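PDB 1YSJ: N-acetylcysteine deacetylase from Bacillus subtilis, which probably catalyses the metal-dependent removal of acetate from N-acetylcysteine to yield cysteine, a step in the breakdown of S-(2-succino)cysteine. Local coordinates for residues A[104-109]-A[374-379]; A[183-188]-A[365-370]. The protein carries 1 engineered substitution. One frame throughout, in Å; residues are numbered along the deposited sequence.

Interaction 1: residues A[104-109]-A[374-379]; sequences QEQTNL and HHPAFT. With NI (nickel (II) ion), chain D.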
ATOM      1  N   GLN A 104       6.254   8.231  25.550  1.00 43.68           N
ATOM      2  CA  GLN A 104       7.323   8.506  26.509  1.00 43.91           C
ATOM      3  C   GLN A 104       7.316   9.984  26.900  1.00 43.59           C
ATOM      4  O   GLN A 104       7.395  10.865  26.037  1.00 42.08           O
ATOM      5  CB  GLN A 104       8.689   8.108  25.921  1.00 43.02           C
ATOM      6  CG  GLN A 104       9.902   8.505  26.763  1.00 44.53           C
ATOM      7  CD  GLN A 104      10.020   7.712  28.060  1.00 46.71           C
ATOM      8  OE1 GLN A 104       9.944   6.481  28.057  1.00 48.56           O
ATOM      9  NE2 GLN A 104      10.222   8.417  29.171  1.00 39.98           N
ATOM     10  N   GLU A 105       7.223  10.246  28.201  1.00 42.98           N
ATOM     11  CA  GLU A 105       7.216  11.615  28.717  1.00 42.71           C
ATOM     12  C   GLU A 105       8.565  12.310  28.542  1.00 42.86           C
ATOM     13  O   GLU A 105       9.611  11.724  28.834  1.00 41.68           O
ATOM     14  CB  GLU A 105       6.788  11.630  30.186  1.00 43.02           C
ATOM     15  CG  GLU A 105       6.705  13.019  30.793  1.00 41.63           C
ATOM     16  CD  GLU A 105       5.721  13.107  31.934  1.00 43.62           C
ATOM     17  OE1 GLU A 105       5.221  12.053  32.379  1.00 42.41           O
ATOM     18  OE2 GLU A 105       5.440  14.238  32.382  1.00 42.67           O
ATOM     19  N   GLN A 106       8.522  13.557  28.065  1.00 42.59           N
ATOM     20  CA  GLN A 106       9.726  14.366  27.849  1.00 44.34           C
ATOM     21  C   GLN A 106       9.677  15.730  28.558  1.00 42.63           C
ATOM     22  O   GLN A 106      10.241  16.708  28.070  1.00 43.33           O
ATOM     23  CB  GLN A 106       9.974  14.567  26.348  1.00 43.71           C
ATOM     24  CG  GLN A 106      10.400  13.316  25.587  1.00 49.30           C
ATOM     25  CD  GLN A 106      10.833  13.623  24.155  1.00 48.98           C
ATOM     26  OE1 GLN A 106      10.096  13.365  23.200  1.00 53.39           O
ATOM     27  NE2 GLN A 106      12.027  14.186  24.005  1.00 48.61           N
ATOM     28  N   THR A 107       9.020  15.785  29.712  1.00 42.31           N
ATOM     29  CA  THR A 107       8.839  17.042  30.447  1.00 41.65           C
ATOM     30  C   THR A 107       9.974  17.352  31.430  1.00 42.26           C
ATOM     31  O   THR A 107      10.250  18.526  31.719  1.00 41.83           O
ATOM     32  CB  THR A 107       7.510  17.042  31.243  1.00 43.21           C
ATOM     33  OG1 THR A 107       7.486  15.922  32.142  1.00 42.29           O
ATOM     34  CG2 THR A 107       6.306  16.978  30.311  1.00 38.61           C
ATOM     35  N   ASN A 108      10.612  16.294  31.932  0.50 42.09           N
ATOM     36  CA  ASN A 108      11.628  16.376  32.989  0.50 41.84           C
ATOM     37  C   ASN A 108      11.106  16.992  34.296  0.50 41.41           C
ATOM     38  O   ASN A 108      11.860  17.606  35.051  0.50 42.14           O
ATOM     39  CB  ASN A 108      12.901  17.084  32.496  0.50 41.89           C
ATOM     40  CG  ASN A 108      13.568  16.360  31.331  0.50 42.08           C
ATOM     41  OD1 ASN A 108      14.070  16.995  30.402  0.50 40.17           O
ATOM     42  ND2 ASN A 108      13.580  15.029  31.377  0.50 39.69           N
ATOM     43  N   LEU A 109       9.811  16.809  34.550  1.00 41.55           N
ATOM     44  CA  LEU A 109       9.171  17.277  35.779  1.00 41.78           C
ATOM     45  C   LEU A 109       9.512  16.319  36.920  1.00 41.63           C
ATOM     46  O   LEU A 109       9.778  15.142  36.670  1.00 41.53           O
ATOM     47  CB  LEU A 109       7.652  17.352  35.596  1.00 41.49           C
ATOM     48  CG  LEU A 109       7.072  18.481  34.739  1.00 42.37           C
ATOM     49  CD1 LEU A 109       5.634  18.159  34.333  1.00 39.15           C
ATOM     50  CD2 LEU A 109       7.152  19.831  35.449  1.00 41.12           C
ATOM     51  N   HIS A 374      -1.275  15.366  23.547  1.00 44.96           N
ATOM     52  CA  HIS A 374      -0.514  14.202  23.060  1.00 44.58           C
ATOM     53  C   HIS A 374       0.981  14.441  22.827  1.00 43.49           C
ATOM     54  O   HIS A 374       1.719  13.509  22.508  1.00 44.75           O
ATOM     55  CB  HIS A 374      -1.170  13.582  21.816  1.00 45.74           C
ATOM     56  CG  HIS A 374      -2.475  12.904  22.096  1.00 46.28           C
ATOM     57  ND1 HIS A 374      -2.833  11.708  21.511  1.00 50.78           N
ATOM     58  CD2 HIS A 374      -3.501  13.245  22.911  1.00 49.19           C
ATOM     59  CE1 HIS A 374      -4.029  11.349  21.943  1.00 50.11           C
ATOM     60  NE2 HIS A 374      -4.457  12.264  22.793  1.00 50.78           N
ATOM     61  N   HIS A 375       1.428  15.680  22.997  1.00 42.34           N
ATOM     62  CA  HIS A 375       2.841  15.994  22.872  1.00 41.84           C
ATOM     63  C   HIS A 375       3.598  15.426  24.079  1.00 40.62           C
ATOM     64  O   HIS A 375       3.097  15.486  25.195  1.00 38.92           O
ATOM     65  CB  HIS A 375       3.040  17.508  22.774  1.00 40.80           C
ATOM     66  CG  HIS A 375       4.388  17.908  22.265  1.00 43.47           C
ATOM     67  ND1 HIS A 375       4.616  18.249  20.949  1.00 45.39           N
ATOM     68  CD2 HIS A 375       5.582  18.017  22.895  1.00 43.48           C
ATOM     69  CE1 HIS A 375       5.893  18.550  20.790  1.00 42.84           C
ATOM     70  NE2 HIS A 375       6.500  18.419  21.955  1.00 43.03           N
ATOM     71  N   PRO A 376       4.794  14.847  23.851  1.00 41.16           N
ATOM     72  CA  PRO A 376       5.666  14.377  24.943  1.00 41.53           C
ATOM     73  C   PRO A 376       5.978  15.425  26.025  1.00 41.48           C
ATOM     74  O   PRO A 376       6.211  15.062  27.180  1.00 39.54           O
ATOM     75  CB  PRO A 376       6.953  13.974  24.217  1.00 41.36           C
ATOM     76  CG  PRO A 376       6.518  13.633  22.838  1.00 43.72           C
ATOM     77  CD  PRO A 376       5.378  14.564  22.526  1.00 41.67           C
ATOM     78  N   ALA A 377       5.986  16.703  25.648  1.00 41.96           N
ATOM     79  CA  ALA A 377       6.303  17.795  26.576  1.00 42.83           C
ATOM     80  C   ALA A 377       5.054  18.529  27.076  1.00 43.71           C
ATOM     81  O   ALA A 377       5.157  19.600  27.679  1.00 43.47           O
ATOM     82  CB  ALA A 377       7.285  18.776  25.935  1.00 40.37           C
ATOM     83  N   PHE A 378       3.884  17.938  26.822  1.00 45.00           N
ATOM     84  CA  PHE A 378       2.594  18.490  27.244  1.00 45.92           C
ATOM     85  C   PHE A 378       2.582  18.873  28.730  1.00 48.11           C
ATOM     86  O   PHE A 378       3.023  18.096  29.584  1.00 47.94           O
ATOM     87  CB  PHE A 378       1.478  17.481  26.937  1.00 45.77           C
ATOM     88  CG  PHE A 378       0.152  17.816  27.557  1.00 41.55           C
ATOM     89  CD1 PHE A 378      -0.780  18.582  26.864  1.00 38.44           C
ATOM     90  CD2 PHE A 378      -0.177  17.344  28.829  1.00 44.27           C
ATOM     91  CE1 PHE A 378      -2.022  18.886  27.430  1.00 41.09           C
ATOM     92  CE2 PHE A 378      -1.414  17.643  29.406  1.00 43.84           C
ATOM     93  CZ  PHE A 378      -2.339  18.418  28.701  1.00 43.27           C
ATOM     94  N   THR A 379       2.078  20.073  29.016  1.00 49.02           N
ATOM     95  CA  THR A 379       2.010  20.614  30.378  1.00 50.89           C
ATOM     96  C   THR A 379       0.657  21.264  30.667  1.00 51.52           C
ATOM     97  O   THR A 379      -0.142  21.505  29.758  1.00 51.90           O
ATOM     98  CB  THR A 379       3.087  21.701  30.621  1.00 51.21           C
ATOM     99  OG1 THR A 379       3.000  22.697  29.592  1.00 50.29           O
ATOM    100  CG2 THR A 379       4.496  21.103  30.650  1.00 53.31           C
TER
HETATM  101 NI    NI D 382      -6.326  12.445  24.072  1.00 42.62          NI
HETATM  102  O   HOH W   1      -8.609  13.112  24.760  1.00 39.70           O
HETATM  103  O   HOH W   2      -7.474  13.524  22.342  1.00 49.38           O
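The carboxamide of Q106 runs alongside the pyrrolidine ring of P376, both pointing the same way, with Q106 OE1 3.4 Å from P376 CB. On its own side of the contact, P376 CD rests 3.3 Å above one face of the H375 imidazole, displaced toward the rim, and A377 CA lies in plane at the edge of that imidazole. With CG of Q106 anti to its carbonyl carbon (chi1 -69°) and the chain extended beyond, the amide is carried along the proline. The single backbone hydrogen bond, from Q106 N to P376 O, is 2.9 Å long and nearly straight (165°), although the donor sits above the carbonyl plane. T107 CG2 lies 3.5 Å from F378 O and 3.7 Å from P376 O, while its OG1 is hydrogen-bonded at 2.7 Å to E105 OE2, on the anti side of a carboxylate also bound by H42 and S113. An alanine in this threonine's place removes hydroxyl and methyl, and would probably leave E105 OE2 with H42 but without this second donor and open a gap beside the P376 and F378 carbonyl oxygens. The type I turn from H375 to F378 is closed by F378 N to H375 O. Directly before it, H374 NE2 coordinates nickel at 2.3 Å; E158, C122 and two waters bind the same ion, in the dinuclear metal site of an M20-family peptidase.

Interaction 2: residues A[183-188]-A[365-370]; sequences NKPDLP and MGTNGT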
ATOM      1  N   ASN A 183      -9.300  20.017  29.283  1.00 42.08           N
ATOM      2  CA  ASN A 183      -8.284  21.049  29.419  1.00 42.73           C
ATOM      3  C   ASN A 183      -7.960  21.628  28.047  1.00 41.26           C
ATOM      4  O   ASN A 183      -7.952  20.908  27.047  1.00 41.89           O
ATOM      5  CB  ASN A 183      -7.026  20.494  30.100  1.00 42.74           C
ATOM      6  CG  ASN A 183      -6.248  19.541  29.208  1.00 43.06           C
ATOM      7  OD1 ASN A 183      -5.426  19.962  28.395  1.00 41.18           O
ATOM      8  ND2 ASN A 183      -6.509  18.253  29.356  1.00 47.42           N
ATOM      9  N   LYS A 184      -7.720  22.931  28.006  1.00 41.87           N
ATOM     10  CA  LYS A 184      -7.401  23.615  26.767  1.00 41.17           C
ATOM     11  C   LYS A 184      -6.142  24.448  26.994  1.00 41.62           C
ATOM     12  O   LYS A 184      -6.213  25.535  27.570  1.00 43.34           O
ATOM     13  CB  LYS A 184      -8.578  24.482  26.316  1.00 41.21           C
ATOM     14  CG  LYS A 184      -8.627  24.782  24.815  1.00 42.23           C
ATOM     15  CD  LYS A 184      -9.058  23.551  24.017  1.00 46.47           C
ATOM     16  CE  LYS A 184      -9.431  23.898  22.583  1.00 42.85           C
ATOM     17  NZ  LYS A 184      -8.248  24.177  21.744  1.00 51.59           N
ATOM     18  N   PRO A 185      -4.979  23.924  26.560  1.00 42.25           N
ATOM     19  CA  PRO A 185      -3.671  24.547  26.817  1.00 42.46           C
ATOM     20  C   PRO A 185      -3.523  25.978  26.302  1.00 42.85           C
ATOM     21  O   PRO A 185      -2.748  26.751  26.869  1.00 42.45           O
ATOM     22  CB  PRO A 185      -2.678  23.612  26.105  1.00 42.49           C
ATOM     23  CG  PRO A 185      -3.508  22.774  25.179  1.00 43.17           C
ATOM     24  CD  PRO A 185      -4.848  22.660  25.809  1.00 41.47           C
ATOM     25  N   ASP A 186      -4.264  26.325  25.250  1.00 44.04           N
ATOM     26  CA  ASP A 186      -4.164  27.647  24.622  1.00 45.22           C
ATOM     27  C   ASP A 186      -4.992  28.726  25.328  1.00 44.58           C
ATOM     28  O   ASP A 186      -4.881  29.910  25.005  1.00 44.13           O
ATOM     29  CB  ASP A 186      -4.536  27.577  23.135  1.00 46.47           C
ATOM     30  CG  ASP A 186      -5.858  26.872  22.894  1.00 51.85           C
ATOM     31  OD1 ASP A 186      -6.821  27.543  22.471  1.00 55.20           O
ATOM     32  OD2 ASP A 186      -5.933  25.643  23.133  1.00 60.69           O
ATOM     33  N   LEU A 187      -5.820  28.312  26.285  1.00 44.34           N
ATOM     34  CA  LEU A 187      -6.625  29.247  27.075  1.00 42.71           C
ATOM     35  C   LEU A 187      -5.978  29.512  28.436  1.00 41.36           C
ATOM     36  O   LEU A 187      -5.288  28.646  28.968  1.00 40.98           O
ATOM     37  CB  LEU A 187      -8.056  28.718  27.247  1.00 42.39           C
ATOM     38  CG  LEU A 187      -8.972  28.683  26.021  1.00 42.59           C
ATOM     39  CD1 LEU A 187     -10.305  28.060  26.385  1.00 43.24           C
ATOM     40  CD2 LEU A 187      -9.174  30.078  25.420  1.00 45.76           C
ATOM     41  N   PRO A 188      -6.194  30.712  29.003  1.00 41.09           N
ATOM     42  CA  PRO A 188      -5.557  31.007  30.285  1.00 41.94           C
ATOM     43  C   PRO A 188      -6.313  30.429  31.482  1.00 42.13           C
ATOM     44  O   PRO A 188      -7.492  30.094  31.368  1.00 41.17           O
ATOM     45  CB  PRO A 188      -5.559  32.540  30.332  1.00 41.25           C
ATOM     46  CG  PRO A 188      -6.729  32.949  29.506  1.00 39.93           C
ATOM     47  CD  PRO A 188      -7.007  31.844  28.514  1.00 41.46           C
HETATM   48  N   MSE A 365     -11.532  23.854  29.596  1.00 42.99           N
HETATM   49  CA  MSE A 365     -10.941  24.389  30.815  1.00 43.43           C
HETATM   50  C   MSE A 365      -9.559  24.962  30.495  1.00 43.43           C
HETATM   51  O   MSE A 365      -8.633  24.217  30.166  1.00 43.65           O
HETATM   52  CB  MSE A 365     -10.845  23.294  31.883  1.00 45.05           C
HETATM   53  CG  MSE A 365     -10.436  23.776  33.284  1.00 46.34           C
HETATM   54 SE   MSE A 365     -11.616  25.139  34.073  1.00 55.83          SE
HETATM   55  CE  MSE A 365     -13.368  24.200  33.956  1.00 43.06           C
ATOM     56  N   GLY A 366      -9.427  26.284  30.578  1.00 42.03           N
ATOM     57  CA  GLY A 366      -8.143  26.946  30.354  1.00 41.29           C
ATOM     58  C   GLY A 366      -7.086  26.437  31.316  1.00 42.37           C
ATOM     59  O   GLY A 366      -7.325  26.367  32.521  1.00 41.94           O
ATOM     60  N   THR A 367      -5.925  26.060  30.787  1.00 42.88           N
ATOM     61  CA  THR A 367      -4.846  25.523  31.625  1.00 44.76           C
ATOM     62  C   THR A 367      -3.478  26.136  31.347  1.00 44.58           C
ATOM     63  O   THR A 367      -2.484  25.702  31.921  1.00 46.20           O
ATOM     64  CB  THR A 367      -4.729  23.977  31.530  1.00 44.84           C
ATOM     65  OG1 THR A 367      -4.675  23.580  30.154  1.00 47.77           O
ATOM     66  CG2 THR A 367      -5.907  23.289  32.225  1.00 40.56           C
ATOM     67  N   ASN A 368      -3.429  27.140  30.471  1.00 45.01           N
ATOM     68  CA  ASN A 368      -2.187  27.848  30.164  1.00 44.41           C
ATOM     69  C   ASN A 368      -1.015  26.880  29.940  1.00 44.90           C
ATOM     70  O   ASN A 368      -0.019  26.906  30.669  1.00 45.22           O
ATOM     71  CB  ASN A 368      -1.883  28.878  31.267  1.00 43.82           C
ATOM     72  CG  ASN A 368      -0.582  29.643  31.035  1.00 44.32           C
ATOM     73  OD1 ASN A 368       0.224  29.796  31.956  1.00 40.03           O
ATOM     74  ND2 ASN A 368      -0.374  30.125  29.809  1.00 42.37           N
ATOM     75  N   GLY A 369      -1.164  26.018  28.935  1.00 44.97           N
ATOM     76  CA  GLY A 369      -0.150  25.021  28.591  1.00 46.17           C
ATOM     77  C   GLY A 369       0.888  25.528  27.609  1.00 47.86           C
ATOM     78  O   GLY A 369       0.871  26.698  27.222  1.00 48.35           O
ATOM     79  N   THR A 370       1.794  24.638  27.206  1.00 49.83           N
ATOM     80  CA  THR A 370       2.898  24.985  26.301  1.00 51.36           C
ATOM     81  C   THR A 370       2.832  24.193  25.000  1.00 51.99           C
ATOM     82  O   THR A 370       3.247  24.679  23.944  1.00 53.09           O
ATOM     83  CB  THR A 370       4.273  24.713  26.949  1.00 51.66           C
ATOM     84  OG1 THR A 370       4.313  23.361  27.432  1.00 54.13           O
ATOM     85  CG2 THR A 370       4.536  25.683  28.096  1.00 47.17           C
TER
HETATM   86  O   HOH W   3      -3.100  21.796  29.369  1.00 48.20           O
HETATM   87  O   HOH W   4      -1.260  29.333  26.989  1.00 50.92           O
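N183 and T367 cross obliquely, with N183 CB 3.7 Å from T367 CG2. T367 OG1 stands between its backbone N and carbonyl carbon (chi1 51°), which puts CG2 anti to that carbon and against N183; OG1 and N183 OD1 share a bridging water. N183 ND2 is hydrogen-bonded to the backbone O of C122, whose SG binds nickel. P185 and L187 instead lay their CB atoms against glycines: P185 CB is 3.8 Å from G369 CA, and L187 CB is 3.6 Å from G366 CA. G366 has no room for a side chain, since a CB there would fall 2.0 Å from P188 O. The K184 chain folds at its second and fourth torsions (74° and 75°), bringing NZ back to D186 OD2 in a salt bridge of 3.1 Å; K184 also makes a cation-pi contact with W364. K184 O accepts from T367 N and, on the opposite face of its plane, from L187 N, closing a type I turn. G369 N meets P185 O in the carbonyl plane on a lone pair. K184 N to M365 O (2.7 Å) belongs to the parallel pairing of strands 175-184 and 360-366, whose ends lie against F126 of helix 124-139 while M365 also packs on helix 384-402.

How the interactions relate
Interaction 2 is nested along the chain inside the loop closed by interaction 1. Both are partly buried, but they join different elements: 104-109 with 374-379 pairs two loops through one backbone bond and side-chain contacts, largely of carbon against amide or carbonyl oxygen, whereas 183-188 with 365-370 follows two sheet strands, one into a type I turn and the other past G366, through four backbone bonds and buries more surface (404 against 257 Å²). They meet directly, with T379 OG1 2.6 Å from T370 OG1, a probable hydrogen bond, and F378 CZ packed 3.5 Å from N183 OD1. At the nickel pair, interaction 1 supplies a ligand, H374, while interaction 2 adjoins the ligand H182.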